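Local coordinates for protein Alpha/beta hydrolase (Paenibacillus sp. VTT E-133280, PDB 6TJ2) that probably hydrolyses the ester bond of methyl salicylate to release salicylic acid, as an extracellular alpha/beta-hydrolase resembling tobacco salicylic acid binding protein 2, at residues A[119-124]-A[212-217]; A[135-140]-A[217-222]; A[73-78]-A[104-109]; A[229-234]-A[276-281]. One frame throughout, in Å; residues are numbered along the deposited sequence.

Contact 1 of 4, residues A[119-124]-A[212-217]; sequences GGSVIQ and EKLDLK
L216 and Q124 make the larger of two van der Waals contacts that join the start of helix 119-129 to the loop 212-217. Their side chains cross at about a right angle, and the two methyls of L216 divide the glutamine between them. CD1 of L216 lies against the amide end, 3.7 Å from OE1 of Q124 and 3.8 Å from its NE2, while CD2 of L216 sits 3.9 Å from CB of Q124. One turn earlier on the helix, CB of S121 meets CD1 of L214 at 3.8 Å. The CB atoms of all four residues are directed at the opposite segment, and the residues are buried.

No hydrogen bond crosses this contact; NE2 of Q124 and OG of S121 find their partners outside the two segments. NE2 of Q124 donates to the carbonyl oxygen of P145, which fixes the amide beside the L216 methyl. OG of S121, placed between its own backbone N and carbonyl carbon (chi1 72°), is held by the carbonyl oxygen of F118 and by NE2 of H92, and it is CB that meets the leucine. Backbone bonds run from N of I123 to O of G119 (2.9 Å) and from N of Q124 to O of G120 (3.1 Å).

The loop is anchored in turn: backbone bonds tie L214 to G148 and Q149, and N of L216 bonds to OD1 of D147. G119 belongs to a GxSxG sequence with S117, and the strand-turn-helix geometry is consistent with the nucleophile elbow of an alpha/beta hydrolase, whose following helix is covered here by L214 and L216.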
# COMPACT_ATOMS: atom_id res chain seq x y z
N GLY A 119 4.93 19.92 -10.56
CA GLY A 119 6.36 20.09 -10.57
C GLY A 119 7.15 18.90 -11.11
O GLY A 119 8.26 19.10 -11.60
N GLY A 120 6.56 17.69 -11.08
CA GLY A 120 7.23 16.57 -11.78
C GLY A 120 7.39 16.81 -13.25
O GLY A 120 8.43 16.44 -13.84
N SER A 121 6.41 17.42 -13.88
CA SER A 121 6.52 17.73 -15.32
C SER A 121 7.58 18.80 -15.58
O SER A 121 8.30 18.72 -16.61
CB SER A 121 5.22 18.10 -15.95
OG SER A 121 4.76 19.37 -15.56
N VAL A 122 7.74 19.72 -14.66
CA VAL A 122 8.74 20.79 -14.74
C VAL A 122 10.13 20.23 -14.53
O VAL A 122 11.07 20.60 -15.27
CB VAL A 122 8.40 21.90 -13.75
CG1 VAL A 122 9.46 23.00 -13.84
CG2 VAL A 122 7.00 22.48 -14.02
N ILE A 123 10.33 19.32 -13.57
CA ILE A 123 11.68 18.73 -13.44
C ILE A 123 12.03 17.92 -14.69
O ILE A 123 13.22 17.88 -15.09
CB ILE A 123 11.93 17.97 -12.14
CG1 ILE A 123 11.18 16.64 -12.07
CG2 ILE A 123 11.61 18.89 -10.97
CD1 ILE A 123 11.21 15.99 -10.71
N GLN A 124 11.04 17.27 -15.34
CA GLN A 124 11.34 16.57 -16.61
C GLN A 124 11.85 17.56 -17.65
O GLN A 124 12.90 17.30 -18.29
CB GLN A 124 10.11 15.84 -17.12
CG GLN A 124 9.70 14.62 -16.28
CD GLN A 124 8.37 14.11 -16.78
OE1 GLN A 124 7.39 14.88 -16.88
NE2 GLN A 124 8.30 12.82 -17.12
N GLU A 212 -1.08 21.01 -21.87
CA GLU A 212 -0.13 20.93 -23.01
C GLU A 212 0.50 19.55 -23.07
O GLU A 212 0.97 18.98 -22.05
CB GLU A 212 0.94 22.01 -22.89
CG GLU A 212 0.47 23.40 -23.13
CD GLU A 212 1.59 24.39 -22.98
OE1 GLU A 212 1.87 24.80 -21.85
OE2 GLU A 212 2.17 24.78 -24.03
N LYS A 213 0.57 18.99 -24.27
CA LYS A 213 1.32 17.75 -24.55
C LYS A 213 2.80 18.02 -24.46
O LYS A 213 3.25 19.04 -25.02
CB LYS A 213 1.01 17.25 -25.96
CG LYS A 213 -0.45 16.97 -26.18
CD LYS A 213 -1.18 16.20 -25.14
CE LYS A 213 -2.37 15.53 -25.80
NZ LYS A 213 -3.42 15.06 -24.84
N LEU A 214 3.56 17.22 -23.73
CA LEU A 214 4.98 17.47 -23.55
C LEU A 214 5.85 16.57 -24.40
O LEU A 214 5.62 15.37 -24.43
CB LEU A 214 5.29 17.32 -22.05
CG LEU A 214 4.45 18.20 -21.14
CD1 LEU A 214 4.77 17.89 -19.70
CD2 LEU A 214 4.72 19.68 -21.40
N ASP A 215 6.85 17.16 -25.02
CA ASP A 215 7.91 16.41 -25.72
C ASP A 215 8.98 16.03 -24.70
O ASP A 215 9.73 16.91 -24.21
CB ASP A 215 8.50 17.24 -26.86
CG ASP A 215 9.52 16.48 -27.67
OD1 ASP A 215 10.12 15.44 -27.17
OD2 ASP A 215 9.71 16.91 -28.86
N LEU A 216 9.02 14.74 -24.36
CA LEU A 216 9.86 14.23 -23.26
C LEU A 216 10.79 13.10 -23.72
O LEU A 216 11.33 12.40 -22.90
CB LEU A 216 8.96 13.77 -22.11
CG LEU A 216 8.06 14.81 -21.49
CD1 LEU A 216 7.11 14.17 -20.52
CD2 LEU A 216 8.92 15.86 -20.79
N LYS A 217 11.06 13.04 -25.03
CA LYS A 217 12.00 12.05 -25.56
C LYS A 217 13.37 12.21 -24.90
O LYS A 217 14.01 11.18 -24.54
CB LYS A 217 12.13 12.22 -27.07
CG LYS A 217 10.85 11.92 -27.82
CD LYS A 217 11.10 11.89 -29.32
CE LYS A 217 9.95 11.24 -30.04
NZ LYS A 217 8.71 12.02 -29.89

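Contact 2 of 4, residues A[135-140]-A[217-222]; sequences KRIVFF and KKFYSL
F219 carries the largest share of this contact, reaching from the weakly bonded helix 217-221 to two residues of strand 136-139. Its CG stands anti to the backbone N (chi1 172°), and this sends the ring down to the strand, where two neighbouring atoms of its rim each meet a different partner. CZ of F219 lies 3.8 Å from CZ of F139, and CE1 of F219 lies 4.0 Å from CD1 of I137.

I137 approaches the F219 ring at its edge, close to the ring plane, with its CD1 methyl; the I137 and F219 side chains run antiparallel alongside one another. F139 and F219 approach head-on from their two segments, and CZ of F219 stands at the edge of the F139 ring, near its plane. I137 and F139 alternate with V138, which places both on the same face of the strand.

Beyond the two segments, F219 also touches S127 and Q128 of helix 119-129. The arrangement is typical of the alpha/beta-hydrolase fold, in which residues of one face of a central parallel strand pack beneath covering helices.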
# COMPACT_ATOMS: atom_id res chain seq x y z
N LYS A 135 22.52 15.96 -10.27
CA LYS A 135 23.01 14.74 -9.60
C LYS A 135 21.95 13.63 -9.62
O LYS A 135 22.28 12.45 -9.82
CB LYS A 135 23.46 15.09 -8.18
CG LYS A 135 23.95 13.93 -7.31
CD LYS A 135 23.96 14.28 -5.83
CE LYS A 135 25.30 14.50 -5.20
NZ LYS A 135 26.24 13.40 -5.54
N ARG A 136 20.70 13.98 -9.33
CA ARG A 136 19.59 13.01 -9.15
C ARG A 136 18.29 13.80 -9.28
O ARG A 136 18.25 14.98 -8.89
CB ARG A 136 19.72 12.31 -7.79
CG ARG A 136 18.62 11.30 -7.47
CD ARG A 136 18.92 10.45 -6.24
NE ARG A 136 19.90 9.44 -6.49
CZ ARG A 136 19.63 8.16 -6.89
NH1 ARG A 136 18.40 7.63 -7.09
NH2 ARG A 136 20.67 7.37 -7.09
N ILE A 137 17.29 13.15 -9.83
CA ILE A 137 15.94 13.75 -10.02
C ILE A 137 14.98 13.03 -9.09
O ILE A 137 14.92 11.77 -9.13
CB ILE A 137 15.52 13.68 -11.47
CG1 ILE A 137 16.53 14.31 -12.42
CG2 ILE A 137 14.15 14.29 -11.61
CD1 ILE A 137 16.25 13.95 -13.89
N VAL A 138 14.28 13.76 -8.24
CA VAL A 138 13.38 13.17 -7.24
C VAL A 138 11.97 13.62 -7.55
O VAL A 138 11.70 14.84 -7.55
CB VAL A 138 13.79 13.53 -5.80
CG1 VAL A 138 12.80 12.95 -4.80
CG2 VAL A 138 15.20 13.05 -5.52
N PHE A 139 11.10 12.68 -7.79
CA PHE A 139 9.66 12.92 -7.96
C PHE A 139 8.99 12.69 -6.63
O PHE A 139 8.99 11.56 -6.13
CB PHE A 139 9.08 11.98 -9.00
CG PHE A 139 9.57 12.27 -10.40
CD1 PHE A 139 8.74 12.92 -11.30
CD2 PHE A 139 10.82 11.91 -10.83
CE1 PHE A 139 9.20 13.22 -12.58
CE2 PHE A 139 11.28 12.20 -12.09
CZ PHE A 139 10.47 12.90 -12.95
N PHE A 140 8.43 13.69 -6.00
CA PHE A 140 7.76 13.66 -4.69
C PHE A 140 6.27 13.81 -4.89
O PHE A 140 5.82 14.91 -5.18
CB PHE A 140 8.37 14.69 -3.74
CG PHE A 140 7.58 14.99 -2.50
CD1 PHE A 140 7.61 16.25 -1.92
CD2 PHE A 140 6.82 14.01 -1.88
CE1 PHE A 140 6.82 16.53 -0.82
CE2 PHE A 140 6.01 14.30 -0.81
CZ PHE A 140 6.02 15.58 -0.27
N LYS A 217 11.06 13.04 -25.03
CA LYS A 217 12.00 12.05 -25.56
C LYS A 217 13.37 12.21 -24.90
O LYS A 217 14.01 11.18 -24.54
CB LYS A 217 12.13 12.22 -27.07
CG LYS A 217 10.85 11.92 -27.82
CD LYS A 217 11.10 11.89 -29.32
CE LYS A 217 9.95 11.24 -30.04
NZ LYS A 217 8.71 12.02 -29.89
N LYS A 218 13.85 13.46 -24.76
CA LYS A 218 15.18 13.68 -24.18
C LYS A 218 15.16 13.16 -22.73
O LYS A 218 16.09 12.47 -22.33
CB LYS A 218 15.66 15.12 -24.35
CG LYS A 218 16.99 15.36 -23.67
CD LYS A 218 17.76 16.55 -24.20
CE LYS A 218 19.20 16.60 -23.71
NZ LYS A 218 19.95 15.40 -24.14
N PHE A 219 14.15 13.55 -21.94
CA PHE A 219 14.08 13.11 -20.54
C PHE A 219 14.20 11.59 -20.42
O PHE A 219 14.95 11.10 -19.57
CB PHE A 219 12.78 13.58 -19.89
CG PHE A 219 12.59 13.00 -18.51
CD1 PHE A 219 13.30 13.50 -17.44
CD2 PHE A 219 11.80 11.88 -18.29
CE1 PHE A 219 13.22 12.90 -16.21
CE2 PHE A 219 11.71 11.29 -17.04
CZ PHE A 219 12.40 11.82 -15.99
N TYR A 220 13.45 10.88 -21.26
CA TYR A 220 13.42 9.40 -21.19
C TYR A 220 14.69 8.78 -21.79
O TYR A 220 14.86 7.59 -21.52
CB TYR A 220 12.14 8.84 -21.82
CG TYR A 220 10.97 9.06 -20.89
CD1 TYR A 220 10.89 8.35 -19.70
CD2 TYR A 220 10.04 10.02 -21.10
CE1 TYR A 220 9.84 8.55 -18.81
CE2 TYR A 220 9.01 10.28 -20.21
CZ TYR A 220 8.90 9.54 -19.05
OH TYR A 220 7.92 9.75 -18.11
N SER A 221 15.61 9.54 -22.37
CA SER A 221 16.94 9.01 -22.79
C SER A 221 18.01 9.33 -21.75
O SER A 221 19.08 8.72 -21.84
CB SER A 221 17.30 9.61 -24.11
OG SER A 221 17.73 10.96 -23.95
N LEU A 222 17.75 10.19 -20.77
CA LEU A 222 18.76 10.65 -19.78
C LEU A 222 19.18 9.49 -18.88
O LEU A 222 18.31 8.68 -18.54
CB LEU A 222 18.18 11.76 -18.91
CG LEU A 222 17.89 13.09 -19.61
CD1 LEU A 222 17.41 14.14 -18.61
CD2 LEU A 222 19.09 13.57 -20.40

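Contact 3 of 4, residues A[73-78]-A[104-109]; sequences TVYTPE and KQKDLK
K106 is the first residue of 104-109 to reach Y75, just beyond the turns of helix 92-105. Only its aliphatic part takes part: CD lies 4.0 Å from CE2 of Y75, approaching the ring obliquely.

D107 then turns the chain. Its positive phi (47°), with two bonds back into the last turn, marks a Schellman motif, and the change of direction brings the next residue toward the strand.

L108 makes the main contact with both methyls, its CG anti to the carbonyl carbon (chi1 -62°) to bring them to the ring. CD2 sits over one face of the Y75 ring as a CH-pi contact, 3.9 Å from the ring centroid and 30° off the normal, while CD1 lies 3.7 Å above the ring plane toward its rim. Replacing Y75 with an alanine would probably leave the L108 methyls without the aromatic face they rest on and open a gap beside the K106 chain.

K109 forms a salt bridge to D107, which also pairs with R133.

Y75 lies on strand 73-75, outermost in the parallel sheet within this chain, hydrogen-bonded through its backbone to F47 and L49 of strand 46-50. Y102 of helix 92-105 touches both Y75 and L108, so the end of that helix packs against the sheet edge.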
# COMPACT_ATOMS: atom_id res chain seq x y z
N THR A 73 21.93 22.59 1.45
CA THR A 73 21.66 23.85 0.74
C THR A 73 20.34 23.67 -0.03
O THR A 73 20.16 22.62 -0.65
CB THR A 73 22.81 24.21 -0.18
OG1 THR A 73 23.97 24.36 0.65
CG2 THR A 73 22.56 25.51 -0.91
N VAL A 74 19.44 24.61 0.12
CA VAL A 74 18.08 24.43 -0.45
C VAL A 74 17.69 25.70 -1.21
O VAL A 74 17.65 26.79 -0.61
CB VAL A 74 17.04 24.11 0.61
CG1 VAL A 74 15.68 23.84 -0.02
CG2 VAL A 74 17.46 22.94 1.50
N TYR A 75 17.37 25.55 -2.48
CA TYR A 75 16.84 26.63 -3.36
C TYR A 75 15.37 26.32 -3.64
O TYR A 75 15.03 25.15 -3.96
CB TYR A 75 17.62 26.73 -4.65
CG TYR A 75 19.06 27.07 -4.45
CD1 TYR A 75 20.04 26.09 -4.44
CD2 TYR A 75 19.44 28.37 -4.22
CE1 TYR A 75 21.37 26.38 -4.20
CE2 TYR A 75 20.77 28.68 -4.02
CZ TYR A 75 21.73 27.70 -4.01
OH TYR A 75 23.06 28.03 -3.82
N THR A 76 14.50 27.28 -3.47
CA THR A 76 13.04 27.16 -3.74
C THR A 76 12.61 28.25 -4.72
O THR A 76 11.97 29.20 -4.30
CB THR A 76 12.23 27.22 -2.46
OG1 THR A 76 12.42 28.44 -1.75
CG2 THR A 76 12.65 26.11 -1.52
N PRO A 77 12.95 28.12 -5.99
CA PRO A 77 12.62 29.17 -6.96
C PRO A 77 11.12 29.29 -7.15
O PRO A 77 10.38 28.28 -7.17
CB PRO A 77 13.29 28.68 -8.25
CG PRO A 77 13.39 27.18 -8.07
CD PRO A 77 13.66 27.00 -6.61
N GLU A 78 10.69 30.50 -7.43
CA GLU A 78 9.36 30.71 -8.01
C GLU A 78 9.49 30.63 -9.55
O GLU A 78 10.62 30.72 -10.10
CB GLU A 78 8.82 32.08 -7.62
CG GLU A 78 7.35 32.27 -7.92
CD GLU A 78 6.59 31.09 -7.39
OE1 GLU A 78 6.23 31.15 -6.18
OE2 GLU A 78 6.30 30.16 -8.17
N LYS A 104 20.79 28.74 -14.16
CA LYS A 104 21.99 29.23 -14.89
C LYS A 104 22.49 30.49 -14.20
O LYS A 104 23.71 30.66 -14.06
CB LYS A 104 21.65 29.51 -16.35
CG LYS A 104 21.46 28.24 -17.12
CD LYS A 104 21.01 28.56 -18.51
CE LYS A 104 21.04 27.34 -19.39
NZ LYS A 104 20.60 27.77 -20.74
N GLN A 105 21.61 31.33 -13.74
CA GLN A 105 22.02 32.65 -13.18
C GLN A 105 22.76 32.42 -11.87
O GLN A 105 23.73 33.14 -11.61
CB GLN A 105 20.83 33.57 -12.96
CG GLN A 105 20.34 34.20 -14.27
CD GLN A 105 18.93 34.76 -14.24
OE1 GLN A 105 18.31 34.90 -13.18
NE2 GLN A 105 18.39 35.07 -15.41
N LYS A 106 22.36 31.43 -11.08
CA LYS A 106 23.07 31.08 -9.83
C LYS A 106 24.17 30.08 -10.11
O LYS A 106 24.87 29.68 -9.13
CB LYS A 106 22.07 30.62 -8.79
CG LYS A 106 21.12 31.69 -8.29
CD LYS A 106 20.28 31.17 -7.17
CE LYS A 106 19.29 32.14 -6.58
NZ LYS A 106 19.97 33.25 -5.88
N ASP A 107 24.39 29.64 -11.35
CA ASP A 107 25.36 28.62 -11.77
C ASP A 107 25.26 27.39 -10.85
O ASP A 107 26.28 26.79 -10.46
CB ASP A 107 26.80 29.18 -11.90
CG ASP A 107 27.71 28.23 -12.64
OD1 ASP A 107 27.27 27.53 -13.53
OD2 ASP A 107 28.89 28.07 -12.25
N LEU A 108 24.07 26.86 -10.64
CA LEU A 108 23.87 25.73 -9.71
C LEU A 108 24.33 24.46 -10.41
O LEU A 108 24.05 24.31 -11.63
CB LEU A 108 22.40 25.61 -9.32
CG LEU A 108 21.84 26.81 -8.57
CD1 LEU A 108 20.41 26.59 -8.12
CD2 LEU A 108 22.71 27.18 -7.39
N LYS A 109 25.02 23.57 -9.71
CA LYS A 109 25.38 22.27 -10.27
C LYS A 109 25.50 21.22 -9.16
O LYS A 109 25.49 21.58 -7.97
CB LYS A 109 26.60 22.36 -11.17
CG LYS A 109 27.73 23.04 -10.48
CD LYS A 109 28.91 23.39 -11.41
CE LYS A 109 28.77 24.69 -12.17
NZ LYS A 109 30.07 25.08 -12.77

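Contact 4 of 4, residues A[229-234]-A[276-281]; sequences LYLTED and AELMVK
L229 sets its CG anti to the backbone N (chi1 174°), and the second torsion spreads its two methyls against helix 276-281. L278 has CG anti to its carbonyl carbon (chi1 -70°), which carries CD1 toward L231, while CB itself meets L229.

This is a strand-helix packing of the alpha/beta-hydrolase fold, in which a helix covers one face of the central parallel sheet. The axes of strand 229-231 and helix 276-281 approach to 9.6 Å, and their N-to-C directions make an angle of 144°, so they run roughly antiparallel.

L229 has the most surface covered in this contact and meets both helix residues at about a right angle. Its CD1 lies 3.8 Å from CB of L278, and its CD2 contacts the next helix position, 3.9 Å from CG of M279. All these groups are apolar, and no hydrogen bond crosses the contact. I258 of strand 256-260 touches both L229 and L278.

Beyond the strand the chain makes a type I turn from L231 to D234, closed by N of D234 bonding to O of L231. OD2 of D234 is hydrogen-bonded to ND1 of H264, consistent with the acid of a Ser-His-Asp triad; the packed strand thus leads into that turn. L231 adds the last touch, its CD2 standing 4.1 Å from CD1 of L278.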
# COMPACT_ATOMS: atom_id res chain seq x y z
N LEU A 229 9.52 9.58 -4.17
CA LEU A 229 9.13 9.72 -2.76
C LEU A 229 7.61 9.79 -2.70
O LEU A 229 7.03 10.69 -3.28
CB LEU A 229 9.83 10.97 -2.18
CG LEU A 229 9.40 11.32 -0.75
CD1 LEU A 229 9.56 10.17 0.26
CD2 LEU A 229 10.12 12.58 -0.25
N TYR A 230 6.99 8.80 -2.06
CA TYR A 230 5.55 8.62 -2.03
C TYR A 230 5.02 8.65 -0.63
O TYR A 230 5.55 7.89 0.21
CB TYR A 230 5.19 7.28 -2.69
CG TYR A 230 3.73 6.94 -2.68
CD1 TYR A 230 3.32 5.77 -2.09
CD2 TYR A 230 2.77 7.79 -3.21
CE1 TYR A 230 2.00 5.40 -2.13
CE2 TYR A 230 1.43 7.45 -3.17
CZ TYR A 230 1.05 6.25 -2.65
OH TYR A 230 -0.31 5.94 -2.69
N LEU A 231 4.01 9.45 -0.37
CA LEU A 231 3.29 9.45 0.90
C LEU A 231 1.97 8.71 0.73
O LEU A 231 1.22 8.99 -0.19
CB LEU A 231 3.07 10.85 1.44
CG LEU A 231 4.31 11.74 1.52
CD1 LEU A 231 3.94 13.11 2.08
CD2 LEU A 231 5.39 11.11 2.39
N THR A 232 1.71 7.74 1.62
CA THR A 232 0.68 6.72 1.29
C THR A 232 -0.76 7.21 1.45
O THR A 232 -1.63 6.48 0.98
CB THR A 232 0.88 5.47 2.14
OG1 THR A 232 0.62 5.75 3.51
CG2 THR A 232 2.26 4.86 1.98
N GLU A 233 -1.01 8.40 2.00
CA GLU A 233 -2.37 8.95 2.05
C GLU A 233 -2.50 10.07 1.00
O GLU A 233 -3.49 10.82 1.05
CB GLU A 233 -2.73 9.42 3.45
CG GLU A 233 -3.08 8.26 4.40
CD GLU A 233 -3.00 8.67 5.84
OE1 GLU A 233 -1.90 9.01 6.32
OE2 GLU A 233 -4.05 8.64 6.52
N ASP A 234 -1.60 10.15 0.02
CA ASP A 234 -1.73 11.22 -1.01
C ASP A 234 -2.75 10.77 -2.05
O ASP A 234 -2.52 9.78 -2.82
CB ASP A 234 -0.39 11.52 -1.64
CG ASP A 234 -0.48 12.77 -2.50
OD1 ASP A 234 -1.57 13.03 -3.04
OD2 ASP A 234 0.54 13.51 -2.53
N ALA A 276 11.92 16.38 5.59
CA ALA A 276 13.33 16.63 5.25
C ALA A 276 14.11 15.32 5.29
O ALA A 276 14.88 15.03 4.38
CB ALA A 276 13.89 17.65 6.22
N GLU A 277 13.88 14.50 6.30
CA GLU A 277 14.59 13.21 6.39
C GLU A 277 14.23 12.32 5.21
O GLU A 277 15.12 11.66 4.67
CB GLU A 277 14.27 12.54 7.72
CG GLU A 277 14.80 13.28 8.92
CD GLU A 277 14.24 12.72 10.23
OE1 GLU A 277 13.31 11.85 10.19
OE2 GLU A 277 14.71 13.15 11.28
N LEU A 278 12.99 12.30 4.81
CA LEU A 278 12.58 11.50 3.66
C LEU A 278 13.20 12.00 2.36
O LEU A 278 13.63 11.21 1.49
CB LEU A 278 11.06 11.46 3.48
CG LEU A 278 10.32 10.65 4.56
CD1 LEU A 278 8.85 10.92 4.50
CD2 LEU A 278 10.63 9.15 4.41
N MET A 279 13.32 13.32 2.23
CA MET A 279 13.93 13.89 1.02
C MET A 279 15.40 13.57 0.97
O MET A 279 15.93 13.31 -0.11
CB MET A 279 13.69 15.40 0.98
CG MET A 279 12.23 15.71 0.75
SD MET A 279 11.89 17.44 0.95
CE MET A 279 10.31 17.63 0.11
N VAL A 280 16.09 13.53 2.13
CA VAL A 280 17.51 13.06 2.12
C VAL A 280 17.56 11.60 1.74
O VAL A 280 18.44 11.19 1.01
CB VAL A 280 18.13 13.36 3.50
CG1 VAL A 280 19.52 12.73 3.66
CG2 VAL A 280 18.20 14.86 3.76
N LYS A 281 16.67 10.76 2.27
CA LYS A 281 16.68 9.32 1.93
C LYS A 281 16.44 9.08 0.44
O LYS A 281 17.05 8.21 -0.18
CB LYS A 281 15.58 8.60 2.70
CG LYS A 281 15.96 8.07 4.07
CD LYS A 281 14.79 7.24 4.64
CE LYS A 281 14.64 5.77 4.28
NZ LYS A 281 13.77 5.11 5.31

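All four contacts fasten helices or loops to one six-stranded parallel sheet or to its covering layer. Contact 3 comes first along the chain and holds the edge strand 73-75. Contacts 1 and 2 follow with alternating segments, share K217 and lie with centres about 10 Å apart; CD1 of I123 packs on CG2 of I137 at 3.5 Å. Contact 4 comes last. Its strand 226-231 neighbours strand 134-139 of contact 2, and N of L229 probably bonds to O of F139 (2.8 Å). Contacts 1 and 4, centres about 22 Å apart, lie on opposite sides of the chain's centre; as in other alpha/beta hydrolases, helices cover both faces of the sheet.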